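Side-chain contacts in GTP pyrophosphokinase (Streptococcus pneumoniae, PDB 2BE3), which probably transfers pyrophosphate from ATP to GTP or GDP, making the alarmone (p)ppGpp of the bacterial stringent response, as RelA/SpoT-family synthetases do: residues K90-V93 / D94-K98; T129-I133 / N134-T138; D170-K173 / K174-I178; G191-R194 / D195-E199. All blocks are in the same frame, centred on the assembly; numbering follows the deposited sequence.

Contact 1: residues K90-V93 / D94-K98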
# COMPACT_ATOMS: atom_id res chain seq x y z
N LYS A 90 -0.83 -17.33 -16.26
CA LYS A 90 -1.15 -16.32 -17.26
C LYS A 90 -2.29 -15.39 -16.81
O LYS A 90 -2.36 -14.24 -17.23
CB LYS A 90 -1.46 -16.97 -18.63
CG LYS A 90 -2.78 -17.78 -18.70
CD LYS A 90 -2.87 -18.49 -20.02
CE LYS A 90 -4.14 -19.27 -20.13
NZ LYS A 90 -4.15 -20.43 -19.18
N GLU A 91 -3.17 -15.89 -15.96
CA GLU A 91 -4.35 -15.11 -15.53
C GLU A 91 -3.91 -13.97 -14.60
O GLU A 91 -4.39 -12.83 -14.71
CB GLU A 91 -5.41 -16.03 -14.88
CG GLU A 91 -6.07 -17.01 -15.89
CD GLU A 91 -7.34 -17.72 -15.34
OE1 GLU A 91 -7.84 -17.30 -14.26
OE2 GLU A 91 -7.84 -18.66 -16.00
N VAL A 92 -2.97 -14.29 -13.70
CA VAL A 92 -2.30 -13.32 -12.83
C VAL A 92 -1.43 -12.31 -13.56
O VAL A 92 -1.46 -11.09 -13.26
CB VAL A 92 -1.47 -14.04 -11.74
CG1 VAL A 92 -0.57 -13.04 -10.98
CG2 VAL A 92 -2.44 -14.76 -10.76
N VAL A 93 -0.66 -12.80 -14.53
CA VAL A 93 0.08 -11.95 -15.41
C VAL A 93 -0.83 -10.95 -16.15
O VAL A 93 -0.48 -9.77 -16.25
CB VAL A 93 1.00 -12.79 -16.34
CG1 VAL A 93 1.72 -11.91 -17.36
CG2 VAL A 93 2.01 -13.59 -15.48
N ASP A 94 -1.99 -11.39 -16.63
CA ASP A 94 -2.99 -10.48 -17.21
C ASP A 94 -3.42 -9.36 -16.27
O ASP A 94 -3.52 -8.20 -16.66
CB ASP A 94 -4.26 -11.24 -17.65
CG ASP A 94 -4.04 -12.11 -18.88
OD1 ASP A 94 -3.00 -11.98 -19.53
OD2 ASP A 94 -4.90 -12.95 -19.19
N ILE A 95 -3.72 -9.72 -15.02
CA ILE A 95 -4.10 -8.72 -14.03
C ILE A 95 -2.96 -7.73 -13.78
O ILE A 95 -3.23 -6.57 -13.58
CB ILE A 95 -4.57 -9.38 -12.70
CG1 ILE A 95 -5.88 -10.14 -12.89
CG2 ILE A 95 -4.81 -8.32 -11.61
CD1 ILE A 95 -6.06 -11.19 -11.79
N LEU A 96 -1.70 -8.18 -13.77
CA LEU A 96 -0.57 -7.27 -13.61
C LEU A 96 -0.42 -6.31 -14.78
O LEU A 96 -0.14 -5.14 -14.53
CB LEU A 96 0.76 -8.01 -13.33
CG LEU A 96 0.74 -8.90 -12.07
CD1 LEU A 96 2.05 -9.63 -11.91
CD2 LEU A 96 0.37 -8.12 -10.81
N HIS A 97 -0.63 -6.77 -16.02
CA HIS A 97 -0.52 -5.88 -17.19
C HIS A 97 -1.54 -4.75 -17.20
O HIS A 97 -1.29 -3.70 -17.72
CB HIS A 97 -0.61 -6.64 -18.52
CG HIS A 97 0.67 -7.30 -18.93
ND1 HIS A 97 1.63 -6.66 -19.69
CD2 HIS A 97 1.15 -8.54 -18.68
CE1 HIS A 97 2.64 -7.49 -19.90
NE2 HIS A 97 2.37 -8.63 -19.30
N LYS A 98 -2.68 -5.03 -16.61
CA LYS A 98 -3.78 -4.10 -16.45
C LYS A 98 -3.49 -2.97 -15.43
O LYS A 98 -4.14 -1.94 -15.46
CB LYS A 98 -4.93 -4.97 -15.92
CG LYS A 98 -6.30 -4.44 -16.05
CD LYS A 98 -7.32 -5.42 -15.44
CE LYS A 98 -7.63 -6.59 -16.37
NZ LYS A 98 -8.70 -7.44 -15.78
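Val-93 and His-97, one turn apart on helix 89-97, lie side by side with their side chains pointing the same way. The methyl CG1 of Val-93 stands anti to its own backbone N (chi1 175°), which places it beside the carbonyl carbon and in line with the next turn. There it reaches the rim of the imidazole: Val-93 CG1 is 3.7 Å from His-97 CD2, in the ring plane and not over a face. His-97 carries its ring back along the helix with chi1 at -81°, and the same edge faces the main chain, since His-97 CD2 is 3.2 Å from Val-93 O. That carbonyl is also the acceptor for His-97 N at 3.0 Å. NE2, the ring atom next to CD2, is hydrogen-bonded to Glu-107 on the neighbouring strand 102-109.

Leu-96 turns its CG back over the preceding turn, where Leu-96 CG lies 3.3 Å from Val-92 O. Its methyl CD1 comes within 4.4 Å of Val-92 CG1, a loose apolar touch. Ile-95 likewise sends CG1 and CD1 back over the carbonyl of Glu-91. Beyond the segments, Ile-95 and Leu-96 pack on helix 6-35, while Val-92, Val-93 and Leu-96 meet Ile-143 and Ile-145 of strand 137-147.

Asp-94 is on the exposed side, and its carboxylate gains nothing from Lys-90 O, another acceptor 3.3 Å from Asp-94 OD1. The chemistry is that of an amphipathic helix: regular i to i+4 backbone bonds consume the carbonyls, aliphatic branches cover the sides toward the sheet and helix 6-35, and polar ends find partners beyond the segments, His-97 in Glu-107 and Glu-91 in Arg-194.

Contact 2: residues T129-I133 / N134-T138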
# COMPACT_ATOMS: atom_id res chain seq x y z
N THR A 129 7.03 2.69 -8.47
CA THR A 129 7.38 3.96 -7.84
C THR A 129 6.75 4.07 -6.45
O THR A 129 5.55 3.87 -6.28
CB THR A 129 6.95 5.13 -8.73
OG1 THR A 129 7.64 4.99 -9.96
CG2 THR A 129 7.32 6.52 -8.10
N VAL A 130 7.59 4.36 -5.46
CA VAL A 130 7.10 4.67 -4.10
C VAL A 130 7.22 6.17 -3.83
O VAL A 130 8.17 6.81 -4.29
CB VAL A 130 7.83 3.85 -3.00
CG1 VAL A 130 7.44 2.40 -3.08
CG2 VAL A 130 9.36 4.01 -3.11
N ASP A 131 6.25 6.72 -3.10
CA ASP A 131 6.33 8.10 -2.62
C ASP A 131 7.00 8.12 -1.25
O ASP A 131 6.71 7.31 -0.38
CB ASP A 131 4.96 8.76 -2.58
CG ASP A 131 4.36 8.93 -3.96
OD1 ASP A 131 4.82 9.82 -4.72
OD2 ASP A 131 3.43 8.17 -4.29
N THR A 132 7.90 9.07 -1.09
CA THR A 132 8.89 9.06 -0.03
C THR A 132 8.95 10.51 0.41
O THR A 132 8.80 11.39 -0.44
CB THR A 132 10.23 8.59 -0.66
OG1 THR A 132 10.31 7.16 -0.63
CG2 THR A 132 11.45 9.17 -0.02
N ILE A 133 9.18 10.78 1.69
CA ILE A 133 9.35 12.17 2.17
C ILE A 133 10.51 12.93 1.48
O ILE A 133 10.50 14.17 1.42
CB ILE A 133 9.43 12.29 3.71
CG1 ILE A 133 10.77 11.77 4.23
CG2 ILE A 133 8.26 11.53 4.35
CD1 ILE A 133 11.33 12.60 5.36
N ASN A 134 11.46 12.18 0.93
CA ASN A 134 12.45 12.76 0.02
C ASN A 134 12.05 12.73 -1.46
O ASN A 134 12.89 12.92 -2.34
CB ASN A 134 13.80 12.07 0.18
CG ASN A 134 14.25 12.01 1.62
OD1 ASN A 134 14.32 10.93 2.20
ND2 ASN A 134 14.54 13.18 2.20
N GLY A 135 10.77 12.49 -1.75
CA GLY A 135 10.30 12.47 -3.14
C GLY A 135 10.02 11.09 -3.70
O GLY A 135 10.39 10.08 -3.11
N ALA A 136 9.32 11.04 -4.83
CA ALA A 136 9.08 9.81 -5.56
C ALA A 136 10.39 9.09 -5.87
O ALA A 136 11.37 9.72 -6.25
CB ALA A 136 8.34 10.11 -6.84
N LYS A 137 10.38 7.77 -5.70
CA LYS A 137 11.53 6.94 -6.00
C LYS A 137 11.08 5.67 -6.75
O LYS A 137 10.22 4.91 -6.27
CB LYS A 137 12.27 6.64 -4.69
CG LYS A 137 13.35 5.61 -4.80
CD LYS A 137 14.64 6.26 -5.30
CE LYS A 137 15.51 5.29 -6.08
NZ LYS A 137 16.59 6.08 -6.72
N THR A 138 11.63 5.45 -7.94
CA THR A 138 11.33 4.28 -8.77
C THR A 138 12.33 3.15 -8.52
O THR A 138 13.53 3.34 -8.55
CB THR A 138 11.32 4.61 -10.25
OG1 THR A 138 10.28 5.55 -10.53
CG2 THR A 138 11.02 3.40 -11.04
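Thr-129 and Thr-138 face each other across a non-hydrogen-bonded antiparallel pair, and their side chains cross obliquely so that the two hydroxyls meet. Thr-129 OG1 and Thr-138 OG1 are 2.8 Å apart in a hydrogen bond that either may donate. Both hydroxyls sit beside their own backbone N (chi1 -60° and -64°), which turns them toward one another. The methyl of Thr-129 goes the other way along the strand, and its CG2 comes to 3.9 Å from Ala-136 CB.

On the other face of the sheet, Val-130 and Lys-137 form the hydrogen-bonded pair: Val-130 N gives to Lys-137 O, and Lys-137 N returns the bond to Val-130 O at 2.8 Å. Val-130 lays CG2 beside its partner, 3.4 Å from Lys-137 O, and packs on Pro-14 and Ala-18 of helix 6-35. The lysine bends at its second torsion (chi2 84°) and leads its amine off to a salt bridge with Glu-70.

At the tip, Thr-132 CG2 rests 3.7 Å from Asn-134 CB. Asp-131 turns its carboxylate to the second subunit, where OD1 accepts from the backbone N of Gln-100, and Ile-133 packs on Tyr-33 of that subunit. A type I turn from Thr-132 to Gly-135 closes this beta hairpin, which links strands 122-130 and 137-147 of the mixed sheet and reaches into the dimer interface.

Contact 3: residues D170-K173 / K174-I178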
# COMPACT_ATOMS: atom_id res chain seq x y z
N ASP A 170 25.42 -36.97 -4.65
CA ASP A 170 24.67 -37.88 -5.53
C ASP A 170 23.29 -38.22 -5.01
O ASP A 170 22.32 -38.28 -5.78
CB ASP A 170 25.43 -39.20 -5.72
CG ASP A 170 26.42 -39.15 -6.86
OD1 ASP A 170 26.19 -38.42 -7.86
OD2 ASP A 170 27.43 -39.88 -6.77
N GLU A 171 23.21 -38.48 -3.71
CA GLU A 171 21.96 -38.83 -3.11
C GLU A 171 20.95 -37.69 -3.10
O GLU A 171 19.75 -37.92 -3.29
CB GLU A 171 22.15 -39.35 -1.68
CG GLU A 171 20.82 -39.68 -1.01
CD GLU A 171 20.08 -40.89 -1.65
OE1 GLU A 171 20.51 -41.38 -2.74
OE2 GLU A 171 19.08 -41.35 -1.05
N ILE A 172 21.44 -36.48 -2.84
CA ILE A 172 20.59 -35.32 -2.76
C ILE A 172 20.09 -34.92 -4.16
O ILE A 172 18.89 -34.68 -4.36
CB ILE A 172 21.30 -34.18 -2.00
CG1 ILE A 172 21.15 -34.45 -0.49
CG2 ILE A 172 20.72 -32.83 -2.37
CD1 ILE A 172 22.23 -33.84 0.38
N LYS A 173 21.00 -34.90 -5.14
CA LYS A 173 20.67 -34.69 -6.53
C LYS A 173 19.63 -35.70 -7.09
O LYS A 173 18.68 -35.30 -7.76
CB LYS A 173 21.95 -34.70 -7.37
CG LYS A 173 21.77 -34.19 -8.79
CD LYS A 173 21.39 -32.69 -8.83
CE LYS A 173 21.25 -32.15 -10.27
NZ LYS A 173 19.80 -32.00 -10.66
N LYS A 174 19.81 -36.99 -6.80
CA LYS A 174 18.86 -38.00 -7.25
C LYS A 174 17.47 -37.62 -6.75
O LYS A 174 16.48 -37.73 -7.48
CB LYS A 174 19.24 -39.43 -6.77
CG LYS A 174 18.04 -40.43 -6.63
CD LYS A 174 18.30 -41.59 -5.62
CE LYS A 174 17.11 -42.57 -5.58
NZ LYS A 174 17.30 -43.73 -4.64
N ARG A 175 17.42 -37.16 -5.51
CA ARG A 175 16.18 -36.79 -4.87
C ARG A 175 15.60 -35.49 -5.42
O ARG A 175 14.40 -35.39 -5.66
CB ARG A 175 16.41 -36.70 -3.36
CG ARG A 175 15.25 -37.24 -2.58
CD ARG A 175 15.08 -38.70 -2.83
NE ARG A 175 15.95 -39.50 -1.98
CZ ARG A 175 15.76 -40.79 -1.70
NH1 ARG A 175 14.71 -41.44 -2.21
NH2 ARG A 175 16.60 -41.42 -0.90
N LEU A 176 16.46 -34.50 -5.64
CA LEU A 176 16.06 -33.28 -6.32
C LEU A 176 15.43 -33.55 -7.69
O LEU A 176 14.44 -32.94 -8.06
CB LEU A 176 17.24 -32.30 -6.45
CG LEU A 176 17.59 -31.52 -5.17
CD1 LEU A 176 18.69 -30.48 -5.42
CD2 LEU A 176 16.35 -30.87 -4.55
N GLU A 177 15.98 -34.51 -8.42
CA GLU A 177 15.50 -34.81 -9.76
C GLU A 177 14.20 -35.59 -9.73
O GLU A 177 13.30 -35.28 -10.51
CB GLU A 177 16.56 -35.55 -10.57
CG GLU A 177 17.76 -34.64 -10.87
CD GLU A 177 18.93 -35.38 -11.49
OE1 GLU A 177 18.91 -36.64 -11.51
OE2 GLU A 177 19.88 -34.70 -11.97
N ILE A 178 14.07 -36.57 -8.82
CA ILE A 178 12.79 -37.26 -8.76
C ILE A 178 11.66 -36.36 -8.25
O ILE A 178 10.56 -36.39 -8.83
CB ILE A 178 12.82 -38.75 -8.19
CG1 ILE A 178 11.58 -39.08 -7.36
CG2 ILE A 178 14.05 -39.09 -7.39
CD1 ILE A 178 10.98 -40.45 -7.77
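The guanidinium of Arg-175 and the carboxylate of Glu-171 stand almost perpendicular, their planes 85° apart. One face of the guanidinium has the CE methylene of Lys-174 above it, 4.3 Å from the plane and displaced toward the rim. Glu-171 OE2 approaches obliquely and makes a salt bridge to Arg-175 NH2, modelled very short at 2.5 Å with an N-H...O angle of only 119°, so the detail of this pairing deserves caution. The other oxygen of the carboxylate, Glu-171 OE1, lies alongside the Lys-174 chain, 3.6 Å from its CD; Lys-174 NZ, 4.4 Å from Glu-171 OE1, is too far for a salt bridge but may add some attraction.

The bends bring these groups together. Glu-171 starts out with its CG swung to the side opposite its backbone N, then folds at its second torsion to run in the same direction as Arg-175, whose own chain bends at chi2 and chi3.

All of this decorates the first turns of helix 170-191, a surface helix with ionic i to i+4 pairs on its outer side and an apolar stripe beneath. Leu-176 and Ile-172 form that stripe, touching loosely and packing against Leu-160 of helix 148-164; Leu-176 N also donates to Ile-172 O at 2.8 Å.

A second i to i+4 pair, Lys-173 with Glu-177, starts two residues further on. The two side chains cross, and Lys-173 NZ meets Glu-177 OE2 at 3.0 Å on the anti side of the carboxylate, 21° out of its plane. The lysine folds over at chi2, which carries its CE to 3.4 Å from Glu-177 OE2, and its side chain also touches Phe-168.

Contact 4: residues G191-R194 / D195-E199; sequences GEIR and DDIQE
Gln-198 lays the end of its side chain over one face of the Arg-194 guanidinium. Nitrogen and oxygen of this amide are probably interchanged in the model, so its placing over the face is safer than any assignment of its polar ends. One end of the amide, modelled as Gln-198 NE2, sits 3.2 Å from Arg-194 CZ, above the centre of the group, with the two planes 50° apart. Gln-198 reaches back from the next turn and runs aslant over the arginine, whose first torsion of 175° sends an extended chain away from its own N. Water 2 lies at the edge of the guanidinium, in its plane, accepting from Arg-194 NH1 at 2.6 Å and donating to Asp-195 OD1 at 2.9 Å.

A turn of backbone sets this spacing, for Gln-198 N donates to Arg-194 O at 2.9 Å. One residue earlier, at the N-cap position, Ile-193 offers its carbonyl to Ile-197 N. Their side chains follow suit, Ile-193 CG1 resting 3.7 Å from Ile-197 CD1.

Further out, water 1 accepts from Asp-195 N at 3.0 Å and donates weakly to Glu-192 O. Arg-194 NH2 makes salt bridges to Asp-88 and Glu-91, while Phe-85 touches both Arg-194 and Ile-197.

The guanidinium thus has an amide over one face, a water at the edge and two carboxylates at NH2, which should restrict its rotation and link helix 194-203 to Asp-88 and to Glu-91 of helix 89-97. Those carboxylates, with the water bonded to Asp-195, probably offset its positive charge.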
# COMPACT_ATOMS: atom_id res chain seq x y z
N GLY A 191 -3.84 -30.50 -13.75
CA GLY A 191 -4.18 -29.60 -14.87
C GLY A 191 -5.17 -30.25 -15.82
O GLY A 191 -6.02 -29.59 -16.38
N GLU A 192 -5.07 -31.57 -15.94
CA GLU A 192 -5.92 -32.37 -16.80
C GLU A 192 -7.40 -32.21 -16.45
O GLU A 192 -8.25 -32.32 -17.33
CB GLU A 192 -5.52 -33.84 -16.63
CG GLU A 192 -5.37 -34.63 -17.89
CD GLU A 192 -4.20 -34.17 -18.73
OE1 GLU A 192 -3.08 -34.71 -18.54
OE2 GLU A 192 -4.41 -33.26 -19.56
N ILE A 193 -7.71 -31.96 -15.18
CA ILE A 193 -9.10 -31.74 -14.74
C ILE A 193 -9.31 -30.33 -14.15
O ILE A 193 -10.17 -30.13 -13.29
CB ILE A 193 -9.59 -32.83 -13.77
CG1 ILE A 193 -8.79 -32.81 -12.46
CG2 ILE A 193 -9.55 -34.22 -14.44
CD1 ILE A 193 -9.43 -33.63 -11.42
N ARG A 194 -8.54 -29.36 -14.63
CA ARG A 194 -8.65 -27.99 -14.19
C ARG A 194 -10.04 -27.44 -14.48
O ARG A 194 -10.60 -26.70 -13.66
CB ARG A 194 -7.56 -27.10 -14.83
CG ARG A 194 -7.68 -25.63 -14.51
CD ARG A 194 -6.61 -24.86 -15.22
NE ARG A 194 -6.59 -23.44 -14.85
CZ ARG A 194 -6.87 -22.44 -15.69
NH1 ARG A 194 -7.23 -22.71 -16.93
NH2 ARG A 194 -6.83 -21.17 -15.26
N ASP A 195 -10.58 -27.76 -15.65
CA ASP A 195 -11.84 -27.18 -16.05
C ASP A 195 -12.92 -27.66 -15.11
O ASP A 195 -13.77 -26.88 -14.71
CB ASP A 195 -12.22 -27.54 -17.50
CG ASP A 195 -11.33 -26.87 -18.55
OD1 ASP A 195 -10.51 -25.96 -18.23
OD2 ASP A 195 -11.46 -27.26 -19.73
N ASP A 196 -12.89 -28.94 -14.75
CA ASP A 196 -13.84 -29.53 -13.82
C ASP A 196 -13.72 -28.93 -12.42
O ASP A 196 -14.73 -28.64 -11.78
CB ASP A 196 -13.66 -31.06 -13.74
CG ASP A 196 -13.88 -31.76 -15.09
OD1 ASP A 196 -15.04 -31.86 -15.56
OD2 ASP A 196 -12.88 -32.23 -15.68
N ILE A 197 -12.48 -28.75 -11.96
CA ILE A 197 -12.26 -28.18 -10.65
C ILE A 197 -12.77 -26.74 -10.59
O ILE A 197 -13.43 -26.37 -9.62
CB ILE A 197 -10.76 -28.23 -10.25
CG1 ILE A 197 -10.31 -29.69 -10.02
CG2 ILE A 197 -10.50 -27.34 -9.02
CD1 ILE A 197 -8.82 -29.91 -10.24
N GLN A 198 -12.51 -25.94 -11.63
CA GLN A 198 -12.89 -24.53 -11.62
C GLN A 198 -14.40 -24.34 -11.73
O GLN A 198 -14.98 -23.48 -11.09
CB GLN A 198 -12.09 -23.70 -12.67
CG GLN A 198 -10.59 -23.69 -12.40
CD GLN A 198 -9.75 -22.83 -13.38
OE1 GLN A 198 -8.94 -22.01 -12.94
NE2 GLN A 198 -9.90 -23.05 -14.70
N GLU A 199 -15.04 -25.20 -12.51
CA GLU A 199 -16.48 -25.18 -12.62
C GLU A 199 -17.10 -25.45 -11.23
O GLU A 199 -18.00 -24.73 -10.80
CB GLU A 199 -16.87 -26.19 -13.70
CG GLU A 199 -18.35 -26.54 -13.88
CD GLU A 199 -18.53 -27.50 -15.11
OE1 GLU A 199 -18.29 -28.72 -14.92
OE2 GLU A 199 -18.88 -27.03 -16.25
O HOH W 1 -9.14 -29.28 -17.81
O HOH W 2 -7.79 -24.97 -18.12

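Within one chain, contacts 1 and 4 are the pair that touch: Glu-91 OE2 and Arg-194 NH2 form a 2.8 Å salt bridge that ties helix 89-97 to helix 194-203 although the contact centres are about 20 Å apart. Contact 3 lies on the helix preceding contact 4 in the chain, their nearest atoms about 16 Å apart. Contact 2 is far from both, with centres about 46 Å from contact 3 and 43 Å from contact 4, on the opposite side of the chain's centre. Contacts 1 and 2, about 12 Å apart at their nearest atoms within one chain, meet across the dimer: Lys-98 bonds to Ile-133 O of the second subunit.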